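Local coordinates for protein D-psicose 3-epimerase (Agrobacterium tumefaciens, PDB 2HK0) that catalyses the epimerisation of ketohexoses at carbon 3, interconverting D-fructose and D-psicose, in a reaction that depends on a metal ion, at residues Phe159-Gly164 / Lys195-Val200; Leu167-Leu172 / Val187-Asp192. All coordinates share one frame; numbering follows the deposited sequence.

Contact 1. Residues Phe159-Gly164 / Lys195-Val200; sequences FANDLG and KNNVKV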
loop_
_atom_site.group_PDB
_atom_site.type_symbol
_atom_site.label_atom_id
_atom_site.label_comp_id
_atom_site.label_asym_id
_atom_site.label_seq_id
_atom_site.Cartn_x
_atom_site.Cartn_y
_atom_site.Cartn_z
ATOM N N PHE A 159 -17.934 -23.247 31.829
ATOM C CA PHE A 159 -17.358 -22.757 33.077
ATOM C C PHE A 159 -17.030 -21.272 32.912
ATOM O O PHE A 159 -17.354 -20.458 33.772
ATOM C CB PHE A 159 -16.097 -23.570 33.424
ATOM C CG PHE A 159 -15.555 -23.301 34.803
ATOM C CD1 PHE A 159 -14.708 -22.226 35.035
ATOM C CD2 PHE A 159 -15.892 -24.137 35.870
ATOM C CE1 PHE A 159 -14.193 -21.977 36.312
ATOM C CE2 PHE A 159 -15.388 -23.903 37.152
ATOM C CZ PHE A 159 -14.532 -22.814 37.372
ATOM N N ALA A 160 -16.408 -20.921 31.790
ATOM C CA ALA A 160 -16.070 -19.523 31.517
ATOM C C ALA A 160 -17.350 -18.694 31.393
ATOM O O ALA A 160 -17.445 -17.584 31.920
ATOM C CB ALA A 160 -15.265 -19.421 30.214
ATOM N N ASN A 161 -18.330 -19.246 30.686
ATOM C CA ASN A 161 -19.587 -18.556 30.469
ATOM C C ASN A 161 -20.318 -18.227 31.764
ATOM O O ASN A 161 -20.947 -17.176 31.876
ATOM C CB ASN A 161 -20.503 -19.372 29.552
ATOM C CG ASN A 161 -21.787 -18.624 29.207
ATOM O OD1 ASN A 161 -22.889 -19.108 29.468
ATOM N ND2 ASN A 161 -21.646 -17.437 28.627
ATOM N N ASP A 162 -20.242 -19.108 32.751
ATOM C CA ASP A 162 -20.916 -18.816 34.011
ATOM C C ASP A 162 -20.270 -17.592 34.650
ATOM O O ASP A 162 -20.914 -16.861 35.396
ATOM C CB ASP A 162 -20.843 -20.014 34.971
ATOM C CG ASP A 162 -21.738 -21.170 34.533
ATOM O OD1 ASP A 162 -22.664 -20.945 33.723
ATOM O OD2 ASP A 162 -21.523 -22.306 35.011
ATOM N N LEU A 163 -19.002 -17.354 34.333
ATOM C CA LEU A 163 -18.292 -16.213 34.900
ATOM C C LEU A 163 -18.369 -14.983 33.991
ATOM O O LEU A 163 -17.718 -13.979 34.255
ATOM C CB LEU A 163 -16.817 -16.599 35.154
ATOM C CG LEU A 163 -16.609 -17.734 36.171
ATOM C CD1 LEU A 163 -15.156 -18.200 36.182
ATOM C CD2 LEU A 163 -17.027 -17.238 37.560
ATOM N N GLY A 164 -19.168 -15.071 32.927
ATOM C CA GLY A 164 -19.311 -13.962 31.986
ATOM C C GLY A 164 -18.028 -13.688 31.212
ATOM O O GLY A 164 -17.733 -12.549 30.858
ATOM N N LYS A 195 -19.899 -22.807 20.774
ATOM C CA LYS A 195 -20.247 -22.171 22.033
ATOM C C LYS A 195 -20.347 -20.672 21.800
ATOM O O LYS A 195 -19.522 -20.081 21.098
ATOM C CB LYS A 195 -19.195 -22.493 23.087
ATOM C CG LYS A 195 -19.146 -23.979 23.488
ATOM C CD LYS A 195 -20.344 -24.365 24.342
ATOM C CE LYS A 195 -20.254 -25.816 24.813
ATOM N NZ LYS A 195 -21.348 -26.136 25.778
ATOM N N ASN A 196 -21.371 -20.061 22.374
ATOM C CA ASN A 196 -21.591 -18.629 22.203
ATOM C C ASN A 196 -20.499 -17.728 22.747
ATOM O O ASN A 196 -20.356 -16.595 22.287
ATOM C CB ASN A 196 -22.913 -18.221 22.840
ATOM C CG ASN A 196 -24.089 -18.944 22.232
ATOM O OD1 ASN A 196 -24.143 -19.145 21.016
ATOM N ND2 ASN A 196 -25.044 -19.337 23.071
ATOM N N ASN A 197 -19.733 -18.209 23.724
ATOM C CA ASN A 197 -18.692 -17.370 24.309
ATOM C C ASN A 197 -17.271 -17.718 23.870
ATOM O O ASN A 197 -16.311 -17.399 24.575
ATOM C CB ASN A 197 -18.796 -17.394 25.850
ATOM C CG ASN A 197 -18.494 -18.765 26.433
ATOM O OD1 ASN A 197 -18.931 -19.785 25.906
ATOM N ND2 ASN A 197 -17.747 -18.789 27.527
ATOM N N VAL A 198 -17.136 -18.392 22.726
ATOM C CA VAL A 198 -15.821 -18.727 22.185
ATOM C C VAL A 198 -15.758 -17.931 20.887
ATOM O O VAL A 198 -16.631 -18.054 20.021
ATOM C CB VAL A 198 -15.652 -20.240 21.933
ATOM C CG1 VAL A 198 -14.298 -20.513 21.284
ATOM C CG2 VAL A 198 -15.735 -21.002 23.281
ATOM N N LYS A 199 -14.720 -17.103 20.777
ATOM C CA LYS A 199 -14.539 -16.190 19.660
ATOM C C LYS A 199 -13.174 -16.321 18.990
ATOM O O LYS A 199 -12.247 -16.943 19.528
ATOM C CB LYS A 199 -14.675 -14.750 20.179
ATOM C CG LYS A 199 -15.962 -14.459 20.953
ATOM C CD LYS A 199 -17.158 -14.456 20.018
ATOM C CE LYS A 199 -18.485 -14.460 20.783
ATOM N NZ LYS A 199 -18.550 -13.356 21.767
ATOM N N VAL A 200 -13.050 -15.703 17.820
ATOM C CA VAL A 200 -11.797 -15.720 17.090
ATOM C C VAL A 200 -11.016 -14.478 17.487
ATOM O O VAL A 200 -11.603 -13.428 17.767
ATOM C CB VAL A 200 -12.019 -15.690 15.555
ATOM C CG1 VAL A 200 -10.682 -15.577 14.836
ATOM C CG2 VAL A 200 -12.717 -16.978 15.107
#

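Contact 2. Residues Leu167-Leu172 / Val187-Asp192; sequences LCIEVL and VAFVKD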
loop_
_atom_site.group_PDB
_atom_site.type_symbol
_atom_site.label_atom_id
_atom_site.label_comp_id
_atom_site.label_asym_id
_atom_site.label_seq_id
_atom_site.Cartn_x
_atom_site.Cartn_y
_atom_site.Cartn_z
ATOM N N LEU A 167 -13.838 -16.575 25.629
ATOM C CA LEU A 167 -12.554 -17.198 25.327
ATOM C C LEU A 167 -12.239 -16.843 23.868
ATOM O O LEU A 167 -12.988 -17.213 22.954
ATOM C CB LEU A 167 -12.669 -18.723 25.495
ATOM C CG LEU A 167 -13.110 -19.161 26.905
ATOM C CD1 LEU A 167 -13.365 -20.659 26.955
ATOM C CD2 LEU A 167 -12.025 -18.758 27.908
ATOM N N CYS A 168 -11.144 -16.124 23.644
ATOM C CA CYS A 168 -10.780 -15.712 22.289
ATOM C C CYS A 168 -9.567 -16.484 21.787
ATOM O O CYS A 168 -8.467 -16.344 22.326
ATOM C CB CYS A 168 -10.516 -14.208 22.272
ATOM S SG CYS A 168 -11.952 -13.274 22.877
ATOM N N ILE A 169 -9.794 -17.296 20.755
ATOM C CA ILE A 169 -8.788 -18.164 20.145
ATOM C C ILE A 169 -7.915 -17.396 19.170
ATOM O O ILE A 169 -8.381 -16.968 18.110
ATOM C CB ILE A 169 -9.475 -19.320 19.389
ATOM C CG1 ILE A 169 -10.551 -19.943 20.292
ATOM C CG2 ILE A 169 -8.438 -20.363 18.943
ATOM C CD1 ILE A 169 -10.029 -20.483 21.618
ATOM N N GLU A 170 -6.638 -17.249 19.516
ATOM C CA GLU A 170 -5.727 -16.475 18.674
ATOM C C GLU A 170 -5.154 -17.239 17.499
ATOM O O GLU A 170 -4.661 -18.357 17.650
ATOM C CB GLU A 170 -4.584 -15.895 19.522
ATOM C CG GLU A 170 -3.654 -14.934 18.767
ATOM C CD GLU A 170 -2.630 -14.253 19.686
ATOM O OE1 GLU A 170 -2.310 -14.824 20.752
ATOM O OE2 GLU A 170 -2.135 -13.156 19.337
ATOM N N VAL A 171 -5.235 -16.621 16.322
ATOM C CA VAL A 171 -4.711 -17.197 15.082
ATOM C C VAL A 171 -3.250 -16.750 15.048
ATOM O O VAL A 171 -2.969 -15.559 15.164
ATOM C CB VAL A 171 -5.499 -16.648 13.858
ATOM C CG1 VAL A 171 -4.867 -17.120 12.548
ATOM C CG2 VAL A 171 -6.955 -17.132 13.935
ATOM N N LEU A 172 -2.329 -17.700 14.910
ATOM C CA LEU A 172 -0.889 -17.389 14.917
ATOM C C LEU A 172 -0.142 -17.745 13.629
ATOM O O LEU A 172 -0.639 -18.510 12.804
ATOM C CB LEU A 172 -0.217 -18.125 16.077
ATOM C CG LEU A 172 -0.709 -17.819 17.486
ATOM C CD1 LEU A 172 -0.112 -18.847 18.460
ATOM C CD2 LEU A 172 -0.302 -16.411 17.876
ATOM N N VAL A 187 -12.053 -19.257 12.289
ATOM C CA VAL A 187 -13.508 -19.297 12.264
ATOM C C VAL A 187 -14.041 -20.743 12.197
ATOM O O VAL A 187 -15.023 -21.070 12.858
ATOM C CB VAL A 187 -14.046 -18.493 11.074
ATOM C CG1 VAL A 187 -15.527 -18.829 10.829
ATOM C CG2 VAL A 187 -13.888 -16.983 11.356
ATOM N N ALA A 188 -13.387 -21.612 11.427
ATOM C CA ALA A 188 -13.860 -22.996 11.312
ATOM C C ALA A 188 -13.750 -23.666 12.674
ATOM O O ALA A 188 -14.655 -24.371 13.108
ATOM C CB ALA A 188 -13.041 -23.769 10.272
ATOM N N PHE A 189 -12.637 -23.424 13.351
ATOM C CA PHE A 189 -12.412 -24.005 14.663
ATOM C C PHE A 189 -13.496 -23.553 15.651
ATOM O O PHE A 189 -14.054 -24.366 16.381
ATOM C CB PHE A 189 -11.025 -23.597 15.177
ATOM C CG PHE A 189 -10.713 -24.098 16.556
ATOM C CD1 PHE A 189 -11.133 -23.394 17.683
ATOM C CD2 PHE A 189 -9.983 -25.266 16.728
ATOM C CE1 PHE A 189 -10.822 -23.855 18.969
ATOM C CE2 PHE A 189 -9.663 -25.744 18.015
ATOM C CZ PHE A 189 -10.080 -25.042 19.132
ATOM N N VAL A 190 -13.765 -22.249 15.678
ATOM C CA VAL A 190 -14.768 -21.687 16.565
ATOM C C VAL A 190 -16.172 -22.257 16.269
ATOM O O VAL A 190 -16.930 -22.578 17.196
ATOM C CB VAL A 190 -14.740 -20.137 16.469
ATOM C CG1 VAL A 190 -15.977 -19.515 17.127
ATOM C CG2 VAL A 190 -13.481 -19.629 17.169
ATOM N N LYS A 191 -16.513 -22.402 14.993
ATOM C CA LYS A 191 -17.825 -22.959 14.644
ATOM C C LYS A 191 -17.932 -24.406 15.134
ATOM O O LYS A 191 -18.987 -24.834 15.591
ATOM C CB LYS A 191 -18.049 -22.885 13.138
ATOM C CG LYS A 191 -18.395 -21.481 12.661
ATOM C CD LYS A 191 -18.542 -21.427 11.149
ATOM C CE LYS A 191 -19.000 -20.054 10.680
ATOM N NZ LYS A 191 -19.155 -20.045 9.185
ATOM N N ASP A 192 -16.838 -25.153 15.032
ATOM C CA ASP A 192 -16.808 -26.528 15.510
ATOM C C ASP A 192 -16.978 -26.599 17.021
ATOM O O ASP A 192 -17.557 -27.557 17.541
ATOM C CB ASP A 192 -15.490 -27.206 15.162
ATOM C CG ASP A 192 -15.557 -27.946 13.856
ATOM O OD1 ASP A 192 -16.690 -28.205 13.390
ATOM O OD2 ASP A 192 -14.486 -28.279 13.298
#

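Contact 1. Residues Phe159-Gly164 / Lys195-Val200
The side chain of N197 meets N161 and A160 on the last turn of helix 142-162, and its amide nitrogen makes the closest approaches. ND2 of N197 stands 3.5 Å from CB of N161 and 3.7 Å from CB of A160, while CG of N197 is 3.8 Å from that N161 CB. The N161 amide slants across that of N197, its ND2 4.0 Å from CB of N197. The two amide planes are 59° apart, too steep for a stack, and no hydrogen bond crosses between the segments. N197 ND2 also lies 3.2 Å from the backbone N of N161; both are donors, so the two are merely close. The hydrogens of ND2 go instead to the carbonyls of A157 and I165, one on the helix and one just beyond it. N197 holds CG between its backbone N and carbonyl carbon (chi1 66°), which sends the amide toward the helix from the turn K195-V198. Two bonds thus fix the rotation of a buried amide, whereas N161 lies at the exposed margin. Beyond A160 the helix ends in a Schellman motif, defined by I165 N to A160 O and G164 N to N161 O, with G164, of positive phi, as its C-prime residue. The amide therefore ties a helix C-terminus to the start of strand 198-203, at the N-terminal end of the strands of a TIM barrel.

Contact 2. Residues Leu167-Leu172 / Val187-Asp192
I169 on strand 166-170 swings CG1 beside its own backbone N and anti to its carbonyl carbon (chi1 -48°), and F189 on helix 183-193 extends its ring anti to the backbone N (chi1 178°), so that branch and ring meet in the gap between strand and helix. The nearest pair is CG1 of I169 and CE1 of F189, 4.1 Å apart. The rest of the isoleucine lies close to the same ring atom: CG2 of I169, the other branch, is 4.2 Å from F189 CE1, and CD1 of I169, at the end of the CG1 branch, is 4.4 Å from it. CE1 is thus approached by three carbons of one side chain. The two side chains run at about a right angle to each other, and CG1 comes in obliquely to the ring. V190, the next residue of the helix, completes the contact, with its CG2 4.3 Å from CG1 of I169. CA of V190 is also the nearest of its segment to CA of I169, at 7.8 Å. No hydrogen bond crosses between the segments; all three touching residues are buried and the contact is wholly apolar. This is the packing of strand against following helix in a beta-alpha-beta unit of the TIM barrel, here strand 166-170, helix 183-193 and strand 198-203. The side chains of I169, F189 and V190 all set out toward the other segment. L180 touches both I169 and F189. On its helix 142-162 side the ring also packs against V150 and I153.

In the fold
Both contacts belong to consecutive parts of one eight-stranded barrel, with centres about 12 Å apart. Their segments follow the chain in the order 159-164, 167-172, 187-192, 195-200, so the two segments of contact 2 fall between those of contact 1. Strands 166-170 and 198-203 are parallel neighbours, and probable hydrogen bonds join them: K199 N to L167 O and K199 O to I169 N, each 2.8 Å. V190 adds an apolar link, its CG2 lying 3.4 Å from CG2 of V200. Contact 1 joins the end of the preceding helix to the beginning of strand 198-203, and contact 2 packs the following helix on strand 166-170.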